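Local coordinates for protein aldehyde dehydrogenase 12 (Zea mays, PDB 6D97) that probably oxidises L-glutamate gamma-semialdehyde to glutamate with NAD as the last step of proline catabolism in plants, at residues E376-L381 against T411-P416; L382-S387 against F426-K431; A30-Q35 against V227-E232; K132-V137 against F200-P205. All blocks are in the same frame, centred on the assembly; numbering follows the deposited sequence.

Contact 1 (E376-L381 against T411-P416); sequences EHMNNL and TAVFVP
Met378 and Leu381 pack on Val413 in a buried, apolar helix-on-sheet contact. Helix 371-382 lies against strand 411-414 of the seven-stranded mixed sheet, which belongs to the catalytic domain of the aldehyde dehydrogenase fold. The local axes are almost parallel, at 15°, with a closest approach of 9.7 Å. The contact buries 191 Å² in all.

Val413 is shared between the two helix residues. Its CB carries the two methyls in different directions, one to each partner. Val413 CG2 meets Met378 CG at 4.1 Å. Val413 CG1 meets Leu381 CB at 4.3 Å. The Met378 chain crosses the valine at about a right angle. CG stands anti to the backbone N (chi1 174°), and the chain runs on extended as far as SD. This carries the sulfur along the strand to Thr411, where Met378 SD lies 4.5 Å from Thr411 CG2. The last torsion bends the terminal methyl aside.

Thr411 offers its methyl to Met378, while its hydroxyl OG1 is hydrogen-bonded to Lys409 O and Gly393 N. Val415 also faces the helix, next to Leu381, but more loosely. Phe437 of the adjacent strand touches Leu381, Thr411 and Val413. Val389, on the other flanking strand, touches Met378.

Thr411 and Val413 make backbone hydrogen bonds to Gln438, and Ala412 makes them to Leu390 and Phe391 of strand 388-391. Helix and strand are therefore joined here by dispersion and by exclusion of water.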
loop_
_atom_site.group_PDB
_atom_site.type_symbol
_atom_site.label_atom_id
_atom_site.label_comp_id
_atom_site.label_asym_id
_atom_site.label_seq_id
_atom_site.Cartn_x
_atom_site.Cartn_y
_atom_site.Cartn_z
ATOM N N GLU A 376 -24.047 -30.935 -32.658
ATOM C CA GLU A 376 -23.302 -30.616 -33.874
ATOM C C GLU A 376 -21.830 -30.359 -33.561
ATOM O O GLU A 376 -20.936 -30.891 -34.234
ATOM C CB GLU A 376 -23.929 -29.405 -34.571
ATOM C CG GLU A 376 -23.336 -29.129 -35.944
ATOM C CD GLU A 376 -23.610 -27.720 -36.430
ATOM O OE1 GLU A 376 -24.625 -27.500 -37.121
ATOM O OE2 GLU A 376 -22.811 -26.821 -36.111
ATOM N N HIS A 377 -21.559 -29.540 -32.538
ATOM C CA HIS A 377 -20.182 -29.292 -32.098
ATOM C C HIS A 377 -19.462 -30.602 -31.778
ATOM O O HIS A 377 -18.333 -30.830 -32.227
ATOM C CB HIS A 377 -20.170 -28.375 -30.875
ATOM C CG HIS A 377 -18.791 -28.019 -30.396
ATOM N ND1 HIS A 377 -17.908 -27.274 -31.156
ATOM C CD2 HIS A 377 -18.150 -28.302 -29.238
ATOM C CE1 HIS A 377 -16.782 -27.119 -30.484
ATOM N NE2 HIS A 377 -16.907 -27.728 -29.317
ATOM N N MET A 378 -20.104 -31.479 -31.010
ATOM C CA MET A 378 -19.522 -32.782 -30.697
ATOM C C MET A 378 -19.188 -33.564 -31.963
ATOM O O MET A 378 -18.114 -34.171 -32.061
ATOM C CB MET A 378 -20.485 -33.600 -29.828
ATOM C CG MET A 378 -20.041 -35.018 -29.557
ATOM S SD MET A 378 -21.344 -35.963 -28.731
ATOM C CE MET A 378 -22.547 -36.188 -30.043
ATOM N N ASN A 379 -20.104 -33.593 -32.927
ATOM C CA ASN A 379 -19.853 -34.315 -34.168
ATOM C C ASN A 379 -18.739 -33.662 -34.978
ATOM O O ASN A 379 -17.940 -34.362 -35.616
ATOM C CB ASN A 379 -21.144 -34.413 -34.989
ATOM C CG ASN A 379 -22.145 -35.382 -34.389
ATOM O OD1 ASN A 379 -21.759 -36.418 -33.841
ATOM N ND2 ASN A 379 -23.426 -35.055 -34.484
ATOM N N ASN A 380 -18.674 -32.329 -34.980
ATOM C CA ASN A 380 -17.578 -31.648 -35.660
ATOM C C ASN A 380 -16.233 -32.030 -35.055
ATOM O O ASN A 380 -15.252 -32.229 -35.781
ATOM C CB ASN A 380 -17.777 -30.135 -35.605
ATOM C CG ASN A 380 -18.859 -29.655 -36.544
ATOM O OD1 ASN A 380 -19.206 -30.334 -37.509
ATOM N ND2 ASN A 380 -19.394 -28.471 -36.271
ATOM N N LEU A 381 -16.168 -32.137 -33.725
ATOM C CA LEU A 381 -14.935 -32.573 -33.080
ATOM C C LEU A 381 -14.606 -34.017 -33.435
ATOM O O LEU A 381 -13.436 -34.369 -33.625
ATOM C CB LEU A 381 -15.045 -32.410 -31.563
ATOM C CG LEU A 381 -15.062 -30.977 -31.032
ATOM C CD1 LEU A 381 -15.413 -30.951 -29.560
ATOM C CD2 LEU A 381 -13.708 -30.341 -31.256
ATOM N N THR A 411 -20.949 -33.966 -21.069
ATOM C CA THR A 411 -20.213 -34.509 -22.199
ATOM C C THR A 411 -18.742 -34.128 -22.124
ATOM O O THR A 411 -18.395 -32.978 -21.834
ATOM C CB THR A 411 -20.809 -34.021 -23.520
ATOM O OG1 THR A 411 -22.177 -34.438 -23.609
ATOM C CG2 THR A 411 -20.025 -34.585 -24.702
ATOM N N ALA A 412 -17.882 -35.109 -22.391
ATOM C CA ALA A 412 -16.449 -34.906 -22.528
ATOM C C ALA A 412 -15.975 -35.644 -23.768
ATOM O O ALA A 412 -16.295 -36.823 -23.952
ATOM C CB ALA A 412 -15.690 -35.401 -21.296
ATOM N N VAL A 413 -15.212 -34.958 -24.614
ATOM C CA VAL A 413 -14.712 -35.522 -25.863
ATOM C C VAL A 413 -13.195 -35.481 -25.829
ATOM O O VAL A 413 -12.600 -34.417 -25.617
ATOM C CB VAL A 413 -15.249 -34.767 -27.089
ATOM C CG1 VAL A 413 -14.594 -35.296 -28.353
ATOM C CG2 VAL A 413 -16.762 -34.894 -27.172
ATOM N N PHE A 414 -12.567 -36.633 -26.032
ATOM C CA PHE A 414 -11.120 -36.675 -26.161
ATOM C C PHE A 414 -10.707 -36.258 -27.565
ATOM O O PHE A 414 -11.312 -36.679 -28.554
ATOM C CB PHE A 414 -10.590 -38.075 -25.857
ATOM C CG PHE A 414 -9.106 -38.224 -26.065
ATOM C CD1 PHE A 414 -8.210 -37.789 -25.098
ATOM C CD2 PHE A 414 -8.607 -38.809 -27.219
ATOM C CE1 PHE A 414 -6.846 -37.926 -25.279
ATOM C CE2 PHE A 414 -7.245 -38.949 -27.407
ATOM C CZ PHE A 414 -6.363 -38.505 -26.436
ATOM N N VAL A 415 -9.684 -35.413 -27.646
ATOM C CA VAL A 415 -9.053 -35.063 -28.916
ATOM C C VAL A 415 -7.543 -35.139 -28.716
ATOM O O VAL A 415 -7.015 -34.502 -27.793
ATOM C CB VAL A 415 -9.483 -33.670 -29.407
ATOM C CG1 VAL A 415 -8.842 -33.370 -30.749
ATOM C CG2 VAL A 415 -11.003 -33.570 -29.504
ATOM N N PRO A 416 -6.816 -35.907 -29.529
ATOM C CA PRO A 416 -5.361 -36.003 -29.348
ATOM C C PRO A 416 -4.700 -34.635 -29.433
ATOM O O PRO A 416 -5.082 -33.789 -30.245
ATOM C CB PRO A 416 -4.921 -36.920 -30.496
ATOM C CG PRO A 416 -6.142 -37.704 -30.843
ATOM C CD PRO A 416 -7.297 -36.770 -30.621
#

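Contact 2 (L382-S387 against F426-K431); sequences LKIRGS and FELVTK
Ile384 touches Leu428 and Val429 through a single methyl, its CD1. The motif is a type II beta turn, Ile384 to Ser387, which links helix 371-382 to strand 388-391. It packs against the last turn of helix 425-429.

Lys383 leads into the turn. Its NZ reaches back to Asn380 OD1 in a hydrogen bond. Ile384 follows and is buried. Its CG1 arm is extended (chi2 164°), which carries CD1 out to the far helix. Ile384 CD1 lies 4.2 Å from both Leu428 CD2 and Val429 CG2, and so touches two successive helix residues. Val415 and Glu419 also touch the Ile384 side chain, and Leu381 packs on both Leu428 and Val429. The interface itself is small, 80 Å² in all.

Arg385 and Gly386 form the corners of the turn. Gly386 has a positive phi of 87°, as the third position of a type II turn requires. Ser387 closes the turn. Ser387 N is 3.2 Å from Ile384 O, and Ser387 OG donates to the same oxygen at 2.7 Å. Two bonds thus grip one carbonyl, which ties the turn together right behind the isoleucine. Ser387 OG also lies near Leu381 O, so its proton is probably shared, with Ile384 O the closer.

A similar double grip holds the far side, where helix 425-429 ends. Thr430 N and Thr430 OG1 both bind Phe426 O. The threonine methyl CG2 sits 3.5 Å above one face of the Phe426 ring, toward its rim. The hydroxyl bond, Thr430 OG1 to Phe426 O, is 2.8 Å long, and OG1 approaches from above the carbonyl plane.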
loop_
_atom_site.group_PDB
_atom_site.type_symbol
_atom_site.label_atom_id
_atom_site.label_comp_id
_atom_site.label_asym_id
_atom_site.label_seq_id
_atom_site.Cartn_x
_atom_site.Cartn_y
_atom_site.Cartn_z
ATOM N N LEU A 382 -15.629 -34.868 -33.540
ATOM C CA LEU A 382 -15.408 -36.283 -33.809
ATOM C C LEU A 382 -14.885 -36.549 -35.214
ATOM O O LEU A 382 -14.420 -37.663 -35.477
ATOM C CB LEU A 382 -16.698 -37.069 -33.575
ATOM C CG LEU A 382 -17.090 -37.188 -32.102
ATOM C CD1 LEU A 382 -18.440 -37.873 -31.947
ATOM C CD2 LEU A 382 -16.017 -37.934 -31.328
ATOM N N LYS A 383 -14.944 -35.565 -36.115
ATOM C CA LYS A 383 -14.309 -35.719 -37.419
ATOM C C LYS A 383 -12.791 -35.755 -37.312
ATOM O O LYS A 383 -12.122 -36.166 -38.267
ATOM C CB LYS A 383 -14.732 -34.581 -38.351
ATOM C CG LYS A 383 -16.214 -34.559 -38.680
ATOM C CD LYS A 383 -16.607 -33.270 -39.385
ATOM C CE LYS A 383 -18.083 -33.275 -39.744
ATOM N NZ LYS A 383 -18.528 -31.956 -40.278
ATOM N N ILE A 384 -12.240 -35.344 -36.175
ATOM C CA ILE A 384 -10.797 -35.248 -35.993
ATOM C C ILE A 384 -10.230 -36.627 -35.690
ATOM O O ILE A 384 -10.805 -37.398 -34.913
ATOM C CB ILE A 384 -10.479 -34.241 -34.875
ATOM C CG1 ILE A 384 -11.002 -32.854 -35.260
ATOM C CG2 ILE A 384 -8.991 -34.213 -34.586
ATOM C CD1 ILE A 384 -11.091 -31.884 -34.102
ATOM N N ARG A 385 -9.091 -36.940 -36.310
ATOM C CA ARG A 385 -8.495 -38.264 -36.178
ATOM C C ARG A 385 -8.085 -38.540 -34.738
ATOM O O ARG A 385 -7.412 -37.724 -34.101
ATOM C CB ARG A 385 -7.281 -38.387 -37.100
ATOM N N GLY A 386 -8.482 -39.704 -34.232
ATOM C CA GLY A 386 -8.146 -40.103 -32.883
ATOM C C GLY A 386 -9.104 -39.630 -31.811
ATOM O O GLY A 386 -8.901 -39.960 -30.636
ATOM N N SER A 387 -10.144 -38.884 -32.174
ATOM C CA SER A 387 -11.068 -38.346 -31.188
ATOM C C SER A 387 -12.138 -39.369 -30.830
ATOM O O SER A 387 -12.500 -40.230 -31.636
ATOM C CB SER A 387 -11.730 -37.071 -31.709
ATOM O OG SER A 387 -12.499 -37.335 -32.870
ATOM N N PHE A 426 -7.807 -26.239 -34.089
ATOM C CA PHE A 426 -7.618 -25.451 -32.876
ATOM C C PHE A 426 -8.809 -24.534 -32.614
ATOM O O PHE A 426 -9.344 -24.491 -31.501
ATOM C CB PHE A 426 -6.329 -24.634 -32.968
ATOM C CG PHE A 426 -6.027 -23.862 -31.718
ATOM C CD1 PHE A 426 -5.390 -24.476 -30.652
ATOM C CD2 PHE A 426 -6.422 -22.538 -31.588
ATOM C CE1 PHE A 426 -5.129 -23.784 -29.491
ATOM C CE2 PHE A 426 -6.166 -21.838 -30.425
ATOM C CZ PHE A 426 -5.517 -22.463 -29.375
ATOM N N GLU A 427 -9.226 -23.771 -33.631
ATOM C CA GLU A 427 -10.356 -22.860 -33.469
ATOM C C GLU A 427 -11.633 -23.615 -33.096
ATOM O O GLU A 427 -12.430 -23.126 -32.282
ATOM C CB GLU A 427 -10.579 -22.057 -34.760
ATOM C CG GLU A 427 -9.484 -21.052 -35.129
ATOM C CD GLU A 427 -8.200 -21.717 -35.556
ATOM O OE1 GLU A 427 -8.246 -22.880 -35.967
ATOM O OE2 GLU A 427 -7.133 -21.096 -35.465
ATOM N N LEU A 428 -11.840 -24.806 -33.648
ATOM C CA LEU A 428 -12.980 -25.631 -33.260
ATOM C C LEU A 428 -12.842 -26.138 -31.820
ATOM O O LEU A 428 -13.798 -26.059 -31.031
ATOM C CB LEU A 428 -13.125 -26.808 -34.234
ATOM C CG LEU A 428 -14.259 -27.793 -33.958
ATOM C CD1 LEU A 428 -15.597 -27.126 -34.167
ATOM C CD2 LEU A 428 -14.112 -29.034 -34.826
ATOM N N VAL A 429 -11.669 -26.679 -31.456
ATOM C CA VAL A 429 -11.470 -27.277 -30.129
ATOM C C VAL A 429 -11.582 -26.213 -29.041
ATOM O O VAL A 429 -12.188 -26.446 -27.981
ATOM C CB VAL A 429 -10.112 -28.024 -30.082
ATOM C CG1 VAL A 429 -9.627 -28.251 -28.635
ATOM C CG2 VAL A 429 -10.208 -29.341 -30.843
ATOM N N THR A 430 -11.019 -25.026 -29.270
ATOM C CA THR A 430 -11.022 -23.949 -28.284
ATOM C C THR A 430 -12.285 -23.080 -28.371
ATOM O O THR A 430 -12.299 -21.965 -27.835
ATOM C CB THR A 430 -9.771 -23.095 -28.436
ATOM O OG1 THR A 430 -9.794 -22.439 -29.701
ATOM C CG2 THR A 430 -8.496 -23.975 -28.340
ATOM N N LYS A 431 -13.337 -23.553 -29.020
ATOM C CA LYS A 431 -14.583 -22.802 -29.084
ATOM C C LYS A 431 -15.347 -22.968 -27.772
ATOM O O LYS A 431 -15.537 -24.093 -27.302
ATOM C CB LYS A 431 -15.419 -23.293 -30.269
ATOM C CG LYS A 431 -16.782 -22.664 -30.421
ATOM C CD LYS A 431 -17.631 -23.521 -31.337
ATOM C CE LYS A 431 -18.999 -22.925 -31.532
ATOM N NZ LYS A 431 -19.043 -22.008 -32.696
#

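Contact 3 (A30-Q35 against V227-E232); sequences ATVSPQ and VSIVME
Val32 and Ile229 meet tip to tip where an N-terminal loop crosses the start of helix 229-240. This helix belongs to the Rossmann-type NAD-binding domain. It is the connection of a beta-alpha-beta crossover between strands 218-223 and 249-251 of the parallel sheet.

Val227 O accepts from Val230 N at 3.1 Å, and Ser228 OG is hydrogen-bonded to Asn252 OD1. Ile229 carries the apolar contact. With CG1 anti to the backbone N (chi1 -166°) and the arm extended, Ile229 CD1 reaches Val32 CG2 at 4.0 Å. Ala43 touches both of these side chains and Val45 touches Ile229, so strand 43-49 flanks the pair.

Val230 turns its back on the loop and packs on Pro201 and Leu202. Met231 faces helix 203-214, where it touches Pro205, Leu206 and Leu209. One side of helix 229-240 therefore meets the N-terminal loop and another meets Pro201, Leu202 and helix 203-214.

Glu232 bends at chi2 and brings its carboxylate up beside Thr31. The carboxylate is held by other residues: OE1 accepts from Gln46 N, and OE2 forms a salt bridge with Arg236 NE. The loop has a polar tie of its own, from Thr31 N to Gln233 OE1. The Thr31 and Glu232 side chains cross at about a right angle, with Thr31 OG1 3.9 Å from Glu232 OE2, too far for a hydrogen bond.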
loop_
_atom_site.group_PDB
_atom_site.type_symbol
_atom_site.label_atom_id
_atom_site.label_comp_id
_atom_site.label_asym_id
_atom_site.label_seq_id
_atom_site.Cartn_x
_atom_site.Cartn_y
_atom_site.Cartn_z
ATOM N N ALA A 30 -40.271 -8.398 -0.732
ATOM C CA ALA A 30 -40.506 -9.193 -1.926
ATOM C C ALA A 30 -41.868 -8.893 -2.535
ATOM O O ALA A 30 -42.852 -8.659 -1.828
ATOM C CB ALA A 30 -40.398 -10.681 -1.593
ATOM N N THR A 31 -41.910 -8.884 -3.865
ATOM C CA THR A 31 -43.156 -8.841 -4.619
ATOM C C THR A 31 -43.409 -10.144 -5.365
ATOM O O THR A 31 -44.328 -10.209 -6.186
ATOM C CB THR A 31 -43.153 -7.665 -5.600
ATOM O OG1 THR A 31 -42.030 -7.771 -6.484
ATOM C CG2 THR A 31 -43.080 -6.345 -4.849
ATOM N N VAL A 32 -42.621 -11.180 -5.090
ATOM C CA VAL A 32 -42.713 -12.449 -5.799
ATOM C C VAL A 32 -42.460 -13.586 -4.820
ATOM O O VAL A 32 -41.690 -13.449 -3.867
ATOM C CB VAL A 32 -41.722 -12.508 -6.985
ATOM C CG1 VAL A 32 -40.279 -12.501 -6.489
ATOM C CG2 VAL A 32 -41.980 -13.725 -7.855
ATOM N N SER A 33 -43.119 -14.712 -5.059
ATOM C CA SER A 33 -42.902 -15.933 -4.299
ATOM C C SER A 33 -42.187 -16.925 -5.196
ATOM O O SER A 33 -42.796 -17.431 -6.150
ATOM C CB SER A 33 -44.226 -16.509 -3.806
ATOM O OG SER A 33 -44.057 -17.818 -3.293
ATOM N N PRO A 34 -40.912 -17.233 -4.932
ATOM C CA PRO A 34 -40.129 -18.041 -5.888
ATOM C C PRO A 34 -40.739 -19.388 -6.197
ATOM O O PRO A 34 -40.649 -19.850 -7.336
ATOM C CB PRO A 34 -38.773 -18.189 -5.183
ATOM C CG PRO A 34 -38.698 -16.995 -4.291
ATOM C CD PRO A 34 -40.095 -16.760 -3.806
ATOM N N GLN A 35 -41.363 -20.033 -5.217
ATOM C CA GLN A 35 -41.908 -21.364 -5.437
ATOM C C GLN A 35 -43.310 -21.330 -6.033
ATOM O O GLN A 35 -43.747 -22.335 -6.607
ATOM C CB GLN A 35 -41.891 -22.166 -4.132
ATOM C CG GLN A 35 -42.336 -21.402 -2.888
ATOM C CD GLN A 35 -41.311 -20.387 -2.410
ATOM O OE1 GLN A 35 -41.578 -19.186 -2.400
ATOM N NE2 GLN A 35 -40.133 -20.863 -2.024
ATOM N N VAL A 227 -33.456 -13.206 -16.277
ATOM C CA VAL A 227 -33.198 -13.396 -14.855
ATOM C C VAL A 227 -33.280 -12.107 -14.054
ATOM O O VAL A 227 -33.020 -12.129 -12.848
ATOM C CB VAL A 227 -31.831 -14.067 -14.623
ATOM C CG1 VAL A 227 -31.737 -15.359 -15.404
ATOM C CG2 VAL A 227 -30.717 -13.116 -15.012
ATOM N N SER A 228 -33.638 -10.981 -14.674
ATOM C CA SER A 228 -33.569 -9.691 -13.997
ATOM C C SER A 228 -34.509 -9.594 -12.806
ATOM O O SER A 228 -34.431 -8.611 -12.060
ATOM C CB SER A 228 -33.873 -8.556 -14.976
ATOM O OG SER A 228 -35.170 -8.685 -15.534
ATOM N N ILE A 229 -35.397 -10.575 -12.616
ATOM C CA ILE A 229 -36.297 -10.556 -11.468
ATOM C C ILE A 229 -35.505 -10.594 -10.173
ATOM O O ILE A 229 -35.925 -10.021 -9.160
ATOM C CB ILE A 229 -37.308 -11.721 -11.555
ATOM C CG1 ILE A 229 -38.453 -11.516 -10.561
ATOM C CG2 ILE A 229 -36.626 -13.066 -11.309
ATOM C CD1 ILE A 229 -39.677 -12.380 -10.845
ATOM N N VAL A 230 -34.333 -11.233 -10.192
ATOM C CA VAL A 230 -33.549 -11.401 -8.973
ATOM C C VAL A 230 -33.032 -10.054 -8.489
ATOM O O VAL A 230 -33.251 -9.659 -7.338
ATOM C CB VAL A 230 -32.396 -12.391 -9.207
ATOM C CG1 VAL A 230 -31.510 -12.464 -7.974
ATOM C CG2 VAL A 230 -32.949 -13.758 -9.565
ATOM N N MET A 231 -32.336 -9.326 -9.368
ATOM C CA MET A 231 -31.826 -8.015 -8.982
ATOM C C MET A 231 -32.953 -7.041 -8.687
ATOM O O MET A 231 -32.776 -6.120 -7.884
ATOM C CB MET A 231 -30.917 -7.446 -10.069
ATOM C CG MET A 231 -29.465 -7.794 -9.877
ATOM S SD MET A 231 -28.849 -7.522 -8.201
ATOM C CE MET A 231 -28.822 -5.735 -8.136
ATOM N N GLU A 232 -34.114 -7.222 -9.319
ATOM C CA GLU A 232 -35.257 -6.377 -9.000
ATOM C C GLU A 232 -35.654 -6.545 -7.539
ATOM O O GLU A 232 -35.870 -5.561 -6.823
ATOM C CB GLU A 232 -36.427 -6.706 -9.927
ATOM C CG GLU A 232 -37.412 -5.562 -10.093
ATOM C CD GLU A 232 -38.824 -5.933 -9.702
ATOM O OE1 GLU A 232 -39.743 -5.705 -10.513
ATOM O OE2 GLU A 232 -39.015 -6.453 -8.583
#

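Contact 4 (K132-V137 against F200-P205); sequences KLIQRV and FPLEIP
Ile134 sits over Pro201 and Leu202, and Val137 adds a looser touch on Pro201. All of these cross-contacts are apolar, and together they bury 155 Å². The two branches of Ile134 divide the work. Ile134 CG2 lies anti to the backbone N and meets Pro201 CD at 4.1 Å. The longer arm is extended (chi2 170°), and Ile134 CD1 reaches Leu202 CB at 4.0 Å, with the two side chains at about a right angle. One helix turn on, Val137 CG2 approaches Pro201 CG at 4.4 Å. The proline ring thus packs against both residues on one side of helix 124-137.

Polar bonds lie around this patch. Glu148 OE1 accepts from Leu202 N and Glu203 N, where helix 203-214 begins. Arg136 NH2 makes a salt bridge to Asp64 OD2 on another side of its helix.

The contact joins the end of helix 124-137 to the loop between strand 191-196 of the Rossmann sheet and helix 203-214. Helix 142-157 covers Pro201 and Leu202. Helix 229-240 packs on Pro201 through Val230 and on Val137 through Ile229, while Ile72 of strand 70-74 also touches Val137.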
loop_
_atom_site.group_PDB
_atom_site.type_symbol
_atom_site.label_atom_id
_atom_site.label_comp_id
_atom_site.label_asym_id
_atom_site.label_seq_id
_atom_site.Cartn_x
_atom_site.Cartn_y
_atom_site.Cartn_z
ATOM N N LYS A 132 -33.842 -19.754 -4.146
ATOM C CA LYS A 132 -34.933 -20.343 -4.915
ATOM C C LYS A 132 -35.275 -19.497 -6.131
ATOM O O LYS A 132 -35.521 -20.039 -7.213
ATOM C CB LYS A 132 -36.166 -20.518 -4.033
ATOM C CG LYS A 132 -36.446 -21.953 -3.638
ATOM C CD LYS A 132 -36.261 -22.143 -2.149
ATOM C CE LYS A 132 -36.738 -23.518 -1.710
ATOM N NZ LYS A 132 -37.228 -23.518 -0.304
ATOM N N LEU A 133 -35.308 -18.173 -5.973
ATOM C CA LEU A 133 -35.610 -17.302 -7.103
ATOM C C LEU A 133 -34.558 -17.434 -8.197
ATOM O O LEU A 133 -34.892 -17.451 -9.387
ATOM C CB LEU A 133 -35.722 -15.853 -6.637
ATOM C CG LEU A 133 -36.343 -14.881 -7.636
ATOM C CD1 LEU A 133 -37.679 -15.388 -8.120
ATOM C CD2 LEU A 133 -36.508 -13.518 -6.995
ATOM N N ILE A 134 -33.283 -17.518 -7.811
ATOM C CA ILE A 134 -32.208 -17.735 -8.779
ATOM C C ILE A 134 -32.449 -19.026 -9.549
ATOM O O ILE A 134 -32.316 -19.079 -10.779
ATOM C CB ILE A 134 -30.842 -17.756 -8.066
ATOM C CG1 ILE A 134 -30.446 -16.348 -7.625
ATOM C CG2 ILE A 134 -29.768 -18.368 -8.956
ATOM C CD1 ILE A 134 -29.242 -16.325 -6.706
ATOM N N GLN A 135 -32.820 -20.086 -8.825
ATOM C CA GLN A 135 -33.056 -21.388 -9.441
ATOM C C GLN A 135 -34.139 -21.340 -10.507
ATOM O O GLN A 135 -34.040 -22.037 -11.520
ATOM C CB GLN A 135 -33.449 -22.409 -8.376
ATOM C CG GLN A 135 -32.306 -23.097 -7.683
ATOM C CD GLN A 135 -32.775 -24.262 -6.841
ATOM O OE1 GLN A 135 -33.422 -24.080 -5.813
ATOM N NE2 GLN A 135 -32.457 -25.472 -7.279
ATOM N N ARG A 136 -35.185 -20.542 -10.295
ATOM C CA ARG A 136 -36.302 -20.552 -11.234
ATOM C C ARG A 136 -35.936 -19.925 -12.572
ATOM O O ARG A 136 -36.461 -20.334 -13.608
ATOM C CB ARG A 136 -37.516 -19.842 -10.633
ATOM C CG ARG A 136 -38.130 -20.484 -9.386
ATOM C CD ARG A 136 -38.615 -21.908 -9.627
ATOM N NE ARG A 136 -39.493 -22.013 -10.789
ATOM C CZ ARG A 136 -40.801 -21.783 -10.774
ATOM N NH1 ARG A 136 -41.408 -21.427 -9.653
ATOM N NH2 ARG A 136 -41.505 -21.905 -11.888
ATOM N N VAL A 137 -35.049 -18.940 -12.581
ATOM C CA VAL A 137 -34.734 -18.204 -13.799
ATOM C C VAL A 137 -33.411 -18.647 -14.413
ATOM O O VAL A 137 -33.288 -18.694 -15.636
ATOM C CB VAL A 137 -34.750 -16.683 -13.533
ATOM C CG1 VAL A 137 -36.150 -16.240 -13.214
ATOM C CG2 VAL A 137 -33.812 -16.324 -12.391
ATOM N N PHE A 200 -25.427 -15.603 -13.522
ATOM C CA PHE A 200 -25.345 -15.220 -12.111
ATOM C C PHE A 200 -26.269 -14.030 -11.894
ATOM O O PHE A 200 -25.832 -12.869 -11.943
ATOM C CB PHE A 200 -23.909 -14.907 -11.696
ATOM C CG PHE A 200 -23.019 -16.121 -11.631
ATOM C CD1 PHE A 200 -23.038 -16.952 -10.520
ATOM C CD2 PHE A 200 -22.170 -16.434 -12.681
ATOM C CE1 PHE A 200 -22.229 -18.071 -10.455
ATOM C CE2 PHE A 200 -21.354 -17.552 -12.622
ATOM C CZ PHE A 200 -21.386 -18.371 -11.509
ATOM N N PRO A 201 -27.559 -14.272 -11.639
ATOM C CA PRO A 201 -28.530 -13.167 -11.598
ATOM C C PRO A 201 -28.377 -12.244 -10.399
ATOM O O PRO A 201 -29.009 -11.178 -10.384
ATOM C CB PRO A 201 -29.886 -13.891 -11.562
ATOM C CG PRO A 201 -29.596 -15.320 -11.934
ATOM C CD PRO A 201 -28.204 -15.582 -11.463
ATOM N N LEU A 202 -27.580 -12.609 -9.398
ATOM C CA LEU A 202 -27.403 -11.785 -8.209
ATOM C C LEU A 202 -25.962 -11.344 -8.008
ATOM O O LEU A 202 -25.699 -10.144 -7.864
ATOM C CB LEU A 202 -27.887 -12.543 -6.964
ATOM C CG LEU A 202 -27.712 -11.799 -5.638
ATOM C CD1 LEU A 202 -28.669 -10.616 -5.569
ATOM C CD2 LEU A 202 -27.920 -12.731 -4.460
ATOM N N GLU A 203 -25.019 -12.288 -8.013
ATOM C CA GLU A 203 -23.656 -12.007 -7.566
ATOM C C GLU A 203 -22.981 -10.953 -8.435
ATOM O O GLU A 203 -22.416 -9.982 -7.920
ATOM C CB GLU A 203 -22.839 -13.298 -7.561
ATOM C CG GLU A 203 -21.398 -13.130 -7.121
ATOM C CD GLU A 203 -20.636 -14.441 -7.158
ATOM O OE1 GLU A 203 -21.283 -15.508 -7.087
ATOM O OE2 GLU A 203 -19.394 -14.409 -7.266
ATOM N N ILE A 204 -23.015 -11.130 -9.751
ATOM C CA ILE A 204 -22.311 -10.220 -10.654
ATOM C C ILE A 204 -22.945 -8.831 -10.612
ATOM O O ILE A 204 -22.234 -7.853 -10.333
ATOM C CB ILE A 204 -22.261 -10.772 -12.088
ATOM C CG1 ILE A 204 -21.442 -12.062 -12.144
ATOM C CG2 ILE A 204 -21.703 -9.724 -13.032
ATOM C CD1 ILE A 204 -21.471 -12.731 -13.496
ATOM N N PRO A 205 -24.253 -8.674 -10.869
ATOM C CA PRO A 205 -24.816 -7.310 -10.856
ATOM C C PRO A 205 -24.746 -6.622 -9.502
ATOM O O PRO A 205 -24.459 -5.420 -9.451
ATOM C CB PRO A 205 -26.264 -7.524 -11.319
ATOM C CG PRO A 205 -26.537 -8.962 -11.097
ATOM C CD PRO A 205 -25.257 -9.668 -11.296
#

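Overall arrangement
The contacts fall into two pairs. Contacts 1 and 2 have centres 6 Å apart in the catalytic domain, and their segments alternate along the chain. Leu381 O and Ser387 OG, 3.2 Å apart, probably form a hydrogen bond between them. Contacts 3 and 4 have centres 9 Å apart in and around the NAD-binding domain. Pro34 O and Arg136 NH1, at 2.9 Å, join them in a probable hydrogen bond. Centres of the two pairs are 30 to 41 Å apart. Contact 4 is nearer the cofactor: the Pro201 side chain is about 11 Å from bound NAD, against about 13 Å for that of Ile229. Contacts 1 and 2 lie away from the NAD site.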